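Local coordinates for insecticidal crystal protein Cry7Cal (Bacillus thuringiensis, PDB 5ZI1) that probably acts as a three-domain insecticidal toxin that binds receptors in the insect gut and forms pores in its cell membranes, at residues F117-M128 with A147-A158. Residues are numbered along the deposited sequence; the frame is centred on the assembly and turned at random.
Sequences FVSTENLFKFAM and AANLHLFLLKNA
His-151 donates from NE2 to Glu-121 OE2, 2.6 Å away and nearly straight at 164°. OE2 lies in the imidazole plane, but the N-H reaches its anti side from 27° out of the carboxylate plane. OE1 of Glu-121 forms a salt bridge with Lys-125 NZ, one turn along the same helix, through its syn lone pair. His-151 ND1 hydrogen-bonds to Tyr-186 OH. Both ring nitrogens are thus engaged, which should fix the rotation of the ring within a buried interface.

A CH-pi contact sets Phe-124 CB over one imidazole face, 3.5 Å from the ring centroid. Leu-155 CD1 lies over the opposite face, toward its rim. The Phe-124 and His-151 rings are nearly coplanar in tilt but so far offset that little of one faces the other.

The two segments belong to helices 107-127 and 141-165 of the N-terminal helical bundle, the domain linked to pore formation in Cry toxins. The segment axes come within 10.2 Å and run roughly antiparallel, at 151°.

Packing is knobs-into-holes. Phe-124 enters a hole formed by Ala-147, Leu-150, His-151 and Leu-154. Leu-154 fits among Phe-117, Thr-120, Glu-121 and Phe-124. At one end Phe-117 CZ touches Ala-158 CB at 3.6 Å. At the other, Met-128 bends to bring CE 3.8 Å from Ala-148 CB.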
ATOM      1  N   PHE A 117      -7.443   8.890 -29.780  1.00 49.24           N
ATOM      2  CA  PHE A 117      -6.335   8.632 -28.870  1.00 51.51           C
ATOM      3  C   PHE A 117      -5.454   9.868 -28.713  1.00 48.69           C
ATOM      4  O   PHE A 117      -5.214  10.334 -27.593  1.00 50.37           O
ATOM      5  CB  PHE A 117      -5.502   7.441 -29.345  1.00 51.76           C
ATOM      6  CG  PHE A 117      -4.234   7.274 -28.550  1.00 51.30           C
ATOM      7  CD1 PHE A 117      -4.247   6.584 -27.351  1.00 49.33           C
ATOM      8  CD2 PHE A 117      -3.050   7.867 -28.958  1.00 45.39           C
ATOM      9  CE1 PHE A 117      -3.090   6.455 -26.593  1.00 50.09           C
ATOM     10  CE2 PHE A 117      -1.883   7.752 -28.207  1.00 43.82           C
ATOM     11  CZ  PHE A 117      -1.903   7.043 -27.026  1.00 51.52           C
ATOM     12  N   VAL A 118      -4.941  10.406 -29.825  1.00 50.10           N
ATOM     13  CA  VAL A 118      -4.005  11.523 -29.691  1.00 45.38           C
ATOM     14  C   VAL A 118      -4.733  12.765 -29.202  1.00 49.26           C
ATOM     15  O   VAL A 118      -4.179  13.542 -28.413  1.00 51.47           O
ATOM     16  CB  VAL A 118      -3.223  11.787 -30.999  1.00 53.07           C
ATOM     17  CG1 VAL A 118      -2.597  10.495 -31.542  1.00 50.85           C
ATOM     18  CG2 VAL A 118      -4.097  12.422 -32.041  1.00 55.27           C
ATOM     19  N   SER A 119      -5.995  12.953 -29.589  1.00 50.29           N
ATOM     20  CA  SER A 119      -6.734  14.072 -29.014  1.00 53.10           C
ATOM     21  C   SER A 119      -6.969  13.872 -27.523  1.00 48.53           C
ATOM     22  O   SER A 119      -6.930  14.845 -26.762  1.00 48.63           O
ATOM     23  CB  SER A 119      -8.054  14.298 -29.755  1.00 54.58           C
ATOM     24  OG  SER A 119      -8.912  13.174 -29.649  1.00 61.67           O
ATOM     25  N   THR A 120      -7.200  12.628 -27.072  1.00 50.39           N
ATOM     26  CA  THR A 120      -7.448  12.428 -25.638  1.00 51.02           C
ATOM     27  C   THR A 120      -6.150  12.536 -24.851  1.00 48.94           C
ATOM     28  O   THR A 120      -6.127  13.094 -23.748  1.00 49.20           O
ATOM     29  CB  THR A 120      -8.119  11.073 -25.368  1.00 48.45           C
ATOM     30  OG1 THR A 120      -9.411  11.038 -25.981  1.00 48.76           O
ATOM     31  CG2 THR A 120      -8.302  10.853 -23.878  1.00 46.15           C
ATOM     32  N   GLU A 121      -5.052  12.034 -25.420  1.00 49.59           N
ATOM     33  CA  GLU A 121      -3.770  12.098 -24.729  1.00 46.26           C
ATOM     34  C   GLU A 121      -3.273  13.534 -24.631  1.00 48.16           C
ATOM     35  O   GLU A 121      -2.641  13.906 -23.634  1.00 46.15           O
ATOM     36  CB  GLU A 121      -2.759  11.191 -25.444  1.00 44.46           C
ATOM     37  CG  GLU A 121      -1.534  10.838 -24.604  1.00 50.14           C
ATOM     38  CD  GLU A 121      -0.473  11.947 -24.589  1.00 53.17           C
ATOM     39  OE1 GLU A 121      -0.346  12.653 -25.619  1.00 50.28           O
ATOM     40  OE2 GLU A 121       0.224  12.109 -23.552  1.00 48.91           O
ATOM     41  N   ASN A 122      -3.565  14.360 -25.646  1.00 45.59           N
ATOM     42  CA  ASN A 122      -3.257  15.777 -25.550  1.00 43.10           C
ATOM     43  C   ASN A 122      -4.077  16.453 -24.456  1.00 48.00           C
ATOM     44  O   ASN A 122      -3.563  17.341 -23.767  1.00 46.24           O
ATOM     45  CB  ASN A 122      -3.471  16.456 -26.908  1.00 47.30           C
ATOM     46  CG  ASN A 122      -2.297  16.212 -27.898  1.00 48.82           C
ATOM     47  OD1 ASN A 122      -1.188  15.845 -27.502  1.00 46.36           O
ATOM     48  ND2 ASN A 122      -2.555  16.422 -29.180  1.00 46.02           N
ATOM     49  N   LEU A 123      -5.335  16.033 -24.243  1.00 49.16           N
ATOM     50  CA  LEU A 123      -6.104  16.619 -23.151  1.00 45.06           C
ATOM     51  C   LEU A 123      -5.405  16.398 -21.817  1.00 46.42           C
ATOM     52  O   LEU A 123      -5.335  17.309 -20.986  1.00 49.83           O
ATOM     53  CB  LEU A 123      -7.530  16.062 -23.104  1.00 53.08           C
ATOM     54  CG  LEU A 123      -8.473  16.834 -22.150  1.00 50.46           C
ATOM     55  CD1 LEU A 123      -8.353  18.331 -22.409  1.00 48.32           C
ATOM     56  CD2 LEU A 123      -9.928  16.419 -22.293  1.00 40.14           C
ATOM     57  N   PHE A 124      -4.859  15.205 -21.598  1.00 46.78           N
ATOM     58  CA  PHE A 124      -4.117  14.978 -20.363  1.00 47.10           C
ATOM     59  C   PHE A 124      -2.934  15.937 -20.256  1.00 44.79           C
ATOM     60  O   PHE A 124      -2.743  16.585 -19.223  1.00 45.92           O
ATOM     61  CB  PHE A 124      -3.666  13.512 -20.275  1.00 47.79           C
ATOM     62  CG  PHE A 124      -4.744  12.566 -19.760  1.00 47.11           C
ATOM     63  CD1 PHE A 124      -4.985  12.434 -18.403  1.00 44.72           C
ATOM     64  CD2 PHE A 124      -5.508  11.817 -20.641  1.00 46.89           C
ATOM     65  CE1 PHE A 124      -5.970  11.565 -17.928  1.00 47.36           C
ATOM     66  CE2 PHE A 124      -6.484  10.943 -20.186  1.00 47.62           C
ATOM     67  CZ  PHE A 124      -6.721  10.819 -18.827  1.00 47.20           C
ATOM     68  N   LYS A 125      -2.142  16.067 -21.328  1.00 48.25           N
ATOM     69  CA  LYS A 125      -1.048  17.038 -21.307  1.00 44.19           C
ATOM     70  C   LYS A 125      -1.559  18.420 -20.951  1.00 43.85           C
ATOM     71  O   LYS A 125      -1.034  19.072 -20.041  1.00 46.27           O
ATOM     72  CB  LYS A 125      -0.333  17.074 -22.643  1.00 47.19           C
ATOM     73  CG  LYS A 125       0.464  15.855 -22.939  1.00 49.76           C
ATOM     74  CD  LYS A 125       0.975  15.924 -24.373  1.00 55.31           C
ATOM     75  CE  LYS A 125       1.806  14.701 -24.706  1.00 59.36           C
ATOM     76  NZ  LYS A 125       1.647  14.386 -26.148  1.00 60.41           N
ATOM     77  N   PHE A 126      -2.613  18.867 -21.630  1.00 44.03           N
ATOM     78  CA  PHE A 126      -3.191  20.173 -21.321  1.00 47.15           C
ATOM     79  C   PHE A 126      -3.779  20.218 -19.911  1.00 47.04           C
ATOM     80  O   PHE A 126      -3.665  21.240 -19.223  1.00 47.12           O
ATOM     81  CB  PHE A 126      -4.259  20.529 -22.358  1.00 45.33           C
ATOM     82  CG  PHE A 126      -4.944  21.841 -22.101  1.00 46.55           C
ATOM     83  CD1 PHE A 126      -6.110  21.897 -21.341  1.00 56.39           C
ATOM     84  CD2 PHE A 126      -4.428  23.018 -22.601  1.00 47.06           C
ATOM     85  CE1 PHE A 126      -6.739  23.107 -21.100  1.00 52.28           C
ATOM     86  CE2 PHE A 126      -5.059  24.231 -22.365  1.00 49.26           C
ATOM     87  CZ  PHE A 126      -6.209  24.271 -21.621  1.00 50.05           C
ATOM     88  N   ALA A 127      -4.410  19.128 -19.455  1.00 50.94           N
ATOM     89  CA  ALA A 127      -5.209  19.208 -18.225  1.00 47.28           C
ATOM     90  C   ALA A 127      -4.415  18.962 -16.948  1.00 47.52           C
ATOM     91  O   ALA A 127      -4.705  19.582 -15.923  1.00 51.68           O
ATOM     92  CB  ALA A 127      -6.365  18.215 -18.281  1.00 49.89           C
ATOM     93  N   MET A 128      -3.442  18.050 -16.972  1.00 46.17           N
ATOM     94  CA  MET A 128      -2.675  17.734 -15.765  1.00 43.00           C
ATOM     95  C   MET A 128      -2.201  18.946 -14.977  1.00 46.62           C
ATOM     96  O   MET A 128      -2.325  18.914 -13.740  1.00 45.57           O
ATOM     97  CB  MET A 128      -1.483  16.831 -16.126  1.00 45.52           C
ATOM     98  CG  MET A 128      -1.889  15.387 -16.432  1.00 47.27           C
ATOM     99  SD  MET A 128      -2.909  14.621 -15.126  1.00 45.29           S
ATOM    100  CE  MET A 128      -1.725  14.455 -13.788  1.00 38.04           C
ATOM    101  N   ALA A 147      -5.674  11.090 -11.900  1.00 41.67           N
ATOM    102  CA  ALA A 147      -5.615  11.470 -13.307  1.00 40.07           C
ATOM    103  C   ALA A 147      -4.282  11.066 -13.911  1.00 42.52           C
ATOM    104  O   ALA A 147      -4.222  10.576 -15.045  1.00 38.54           O
ATOM    105  CB  ALA A 147      -5.835  12.972 -13.453  1.00 41.91           C
ATOM    106  N   ALA A 148      -3.199  11.270 -13.159  1.00 42.47           N
ATOM    107  CA  ALA A 148      -1.901  10.780 -13.585  1.00 40.76           C
ATOM    108  C   ALA A 148      -1.998   9.311 -13.951  1.00 45.63           C
ATOM    109  O   ALA A 148      -1.511   8.872 -15.005  1.00 47.72           O
ATOM    110  CB  ALA A 148      -0.878  10.996 -12.469  1.00 41.32           C
ATOM    111  N   ASN A 149      -2.663   8.540 -13.092  1.00 45.92           N
ATOM    112  CA  ASN A 149      -2.796   7.116 -13.331  1.00 42.36           C
ATOM    113  C   ASN A 149      -3.490   6.840 -14.656  1.00 44.04           C
ATOM    114  O   ASN A 149      -3.044   5.996 -15.444  1.00 42.79           O
ATOM    115  CB  ASN A 149      -3.562   6.475 -12.179  1.00 47.64           C
ATOM    116  CG  ASN A 149      -3.687   5.012 -12.359  1.00 47.35           C
ATOM    117  OD1 ASN A 149      -2.686   4.286 -12.335  1.00 44.39           O
ATOM    118  ND2 ASN A 149      -4.897   4.559 -12.605  1.00 51.90           N
ATOM    119  N   LEU A 150      -4.592   7.541 -14.926  1.00 44.32           N
ATOM    120  CA  LEU A 150      -5.297   7.313 -16.186  1.00 43.95           C
ATOM    121  C   LEU A 150      -4.420   7.650 -17.385  1.00 46.42           C
ATOM    122  O   LEU A 150      -4.463   6.956 -18.405  1.00 46.71           O
ATOM    123  CB  LEU A 150      -6.584   8.132 -16.228  1.00 44.51           C
ATOM    124  CG  LEU A 150      -7.676   7.788 -15.211  1.00 47.71           C
ATOM    125  CD1 LEU A 150      -8.873   8.688 -15.445  1.00 44.30           C
ATOM    126  CD2 LEU A 150      -8.073   6.320 -15.307  1.00 41.13           C
ATOM    127  N   HIS A 151      -3.627   8.720 -17.286  1.00 44.58           N
ATOM    128  CA  HIS A 151      -2.784   9.142 -18.403  1.00 43.96           C
ATOM    129  C   HIS A 151      -1.765   8.066 -18.738  1.00 45.39           C
ATOM    130  O   HIS A 151      -1.626   7.663 -19.896  1.00 42.21           O
ATOM    131  CB  HIS A 151      -2.084  10.462 -18.051  1.00 41.68           C
ATOM    132  CG  HIS A 151      -1.354  11.095 -19.200  1.00 51.04           C
ATOM    133  ND1 HIS A 151      -0.401  12.077 -19.023  1.00 46.49           N
ATOM    134  CD2 HIS A 151      -1.445  10.898 -20.538  1.00 41.60           C
ATOM    135  CE1 HIS A 151       0.064  12.451 -20.202  1.00 49.02           C
ATOM    136  NE2 HIS A 151      -0.560  11.757 -21.136  1.00 48.42           N
ATOM    137  N   LEU A 152      -1.059   7.569 -17.720  1.00 46.64           N
ATOM    138  CA  LEU A 152      -0.064   6.525 -17.940  1.00 45.36           C
ATOM    139  C   LEU A 152      -0.690   5.288 -18.564  1.00 48.98           C
ATOM    140  O   LEU A 152      -0.114   4.674 -19.482  1.00 46.49           O
ATOM    141  CB  LEU A 152       0.611   6.169 -16.614  1.00 41.81           C
ATOM    142  CG  LEU A 152       1.467   7.324 -16.110  1.00 42.83           C
ATOM    143  CD1 LEU A 152       2.080   6.999 -14.773  1.00 45.60           C
ATOM    144  CD2 LEU A 152       2.523   7.597 -17.151  1.00 41.83           C
ATOM    145  N   PHE A 153      -1.881   4.917 -18.081  1.00 46.47           N
ATOM    146  CA  PHE A 153      -2.578   3.755 -18.603  1.00 45.52           C
ATOM    147  C   PHE A 153      -3.047   3.986 -20.029  1.00 47.41           C
ATOM    148  O   PHE A 153      -2.958   3.083 -20.874  1.00 48.58           O
ATOM    149  CB  PHE A 153      -3.764   3.417 -17.707  1.00 51.97           C
ATOM    150  CG  PHE A 153      -4.704   2.438 -18.317  1.00 53.02           C
ATOM    151  CD1 PHE A 153      -4.291   1.139 -18.574  1.00 56.66           C
ATOM    152  CD2 PHE A 153      -5.986   2.812 -18.662  1.00 53.81           C
ATOM    153  CE1 PHE A 153      -5.149   0.228 -19.153  1.00 60.11           C
ATOM    154  CE2 PHE A 153      -6.851   1.898 -19.237  1.00 59.14           C
ATOM    155  CZ  PHE A 153      -6.430   0.608 -19.484  1.00 56.53           C
ATOM    156  N   LEU A 154      -3.574   5.179 -20.312  1.00 44.48           N
ATOM    157  CA  LEU A 154      -3.932   5.511 -21.685  1.00 40.86           C
ATOM    158  C   LEU A 154      -2.723   5.399 -22.616  1.00 48.00           C
ATOM    159  O   LEU A 154      -2.854   4.950 -23.757  1.00 42.66           O
ATOM    160  CB  LEU A 154      -4.518   6.912 -21.750  1.00 39.12           C
ATOM    161  CG  LEU A 154      -4.868   7.342 -23.172  1.00 46.84           C
ATOM    162  CD1 LEU A 154      -5.995   6.501 -23.662  1.00 45.74           C
ATOM    163  CD2 LEU A 154      -5.186   8.840 -23.307  1.00 48.29           C
ATOM    164  N   LEU A 155      -1.540   5.812 -22.148  1.00 42.41           N
ATOM    165  CA  LEU A 155      -0.373   5.800 -23.015  1.00 47.35           C
ATOM    166  C   LEU A 155       0.018   4.373 -23.365  1.00 50.85           C
ATOM    167  O   LEU A 155       0.520   4.122 -24.466  1.00 52.83           O
ATOM    168  CB  LEU A 155       0.788   6.556 -22.348  1.00 44.46           C
ATOM    169  CG  LEU A 155       0.692   8.087 -22.450  1.00 45.59           C
ATOM    170  CD1 LEU A 155       1.524   8.827 -21.403  1.00 37.07           C
ATOM    171  CD2 LEU A 155       1.088   8.496 -23.880  1.00 46.05           C
ATOM    172  N   LYS A 156      -0.250   3.425 -22.458  1.00 47.56           N
ATOM    173  CA  LYS A 156      -0.016   2.017 -22.758  1.00 48.14           C
ATOM    174  C   LYS A 156      -0.749   1.590 -24.024  1.00 47.98           C
ATOM    175  O   LYS A 156      -0.245   0.764 -24.791  1.00 49.75           O
ATOM    176  CB  LYS A 156      -0.449   1.148 -21.571  1.00 48.68           C
ATOM    177  CG  LYS A 156      -0.306  -0.353 -21.806  1.00 50.27           C
ATOM    178  CD  LYS A 156      -0.649  -1.161 -20.548  1.00 53.36           C
ATOM    179  CE  LYS A 156      -0.725  -2.654 -20.843  1.00 54.15           C
ATOM    180  NZ  LYS A 156      -0.631  -3.493 -19.618  1.00 51.80           N
ATOM    181  N   ASN A 157      -1.941   2.145 -24.263  1.00 46.60           N
ATOM    182  CA  ASN A 157      -2.717   1.724 -25.424  1.00 45.51           C
ATOM    183  C   ASN A 157      -1.934   1.913 -26.729  1.00 52.55           C
ATOM    184  O   ASN A 157      -2.039   1.087 -27.641  1.00 53.75           O
ATOM    185  CB  ASN A 157      -4.051   2.473 -25.465  1.00 47.08           C
ATOM    186  CG  ASN A 157      -5.064   1.956 -24.422  1.00 52.49           C
ATOM    187  OD1 ASN A 157      -6.266   1.938 -24.674  1.00 52.19           O
ATOM    188  ND2 ASN A 157      -4.578   1.563 -23.249  1.00 48.71           N
ATOM    189  N   ALA A 158      -1.118   2.974 -26.832  1.00 49.40           N
ATOM    190  CA  ALA A 158      -0.357   3.182 -28.067  1.00 52.34           C
ATOM    191  C   ALA A 158       0.599   2.025 -28.320  1.00 50.94           C
ATOM    192  O   ALA A 158       0.727   1.548 -29.459  1.00 48.13           O
ATOM    193  CB  ALA A 158       0.415   4.509 -28.029  1.00 44.52           C
TER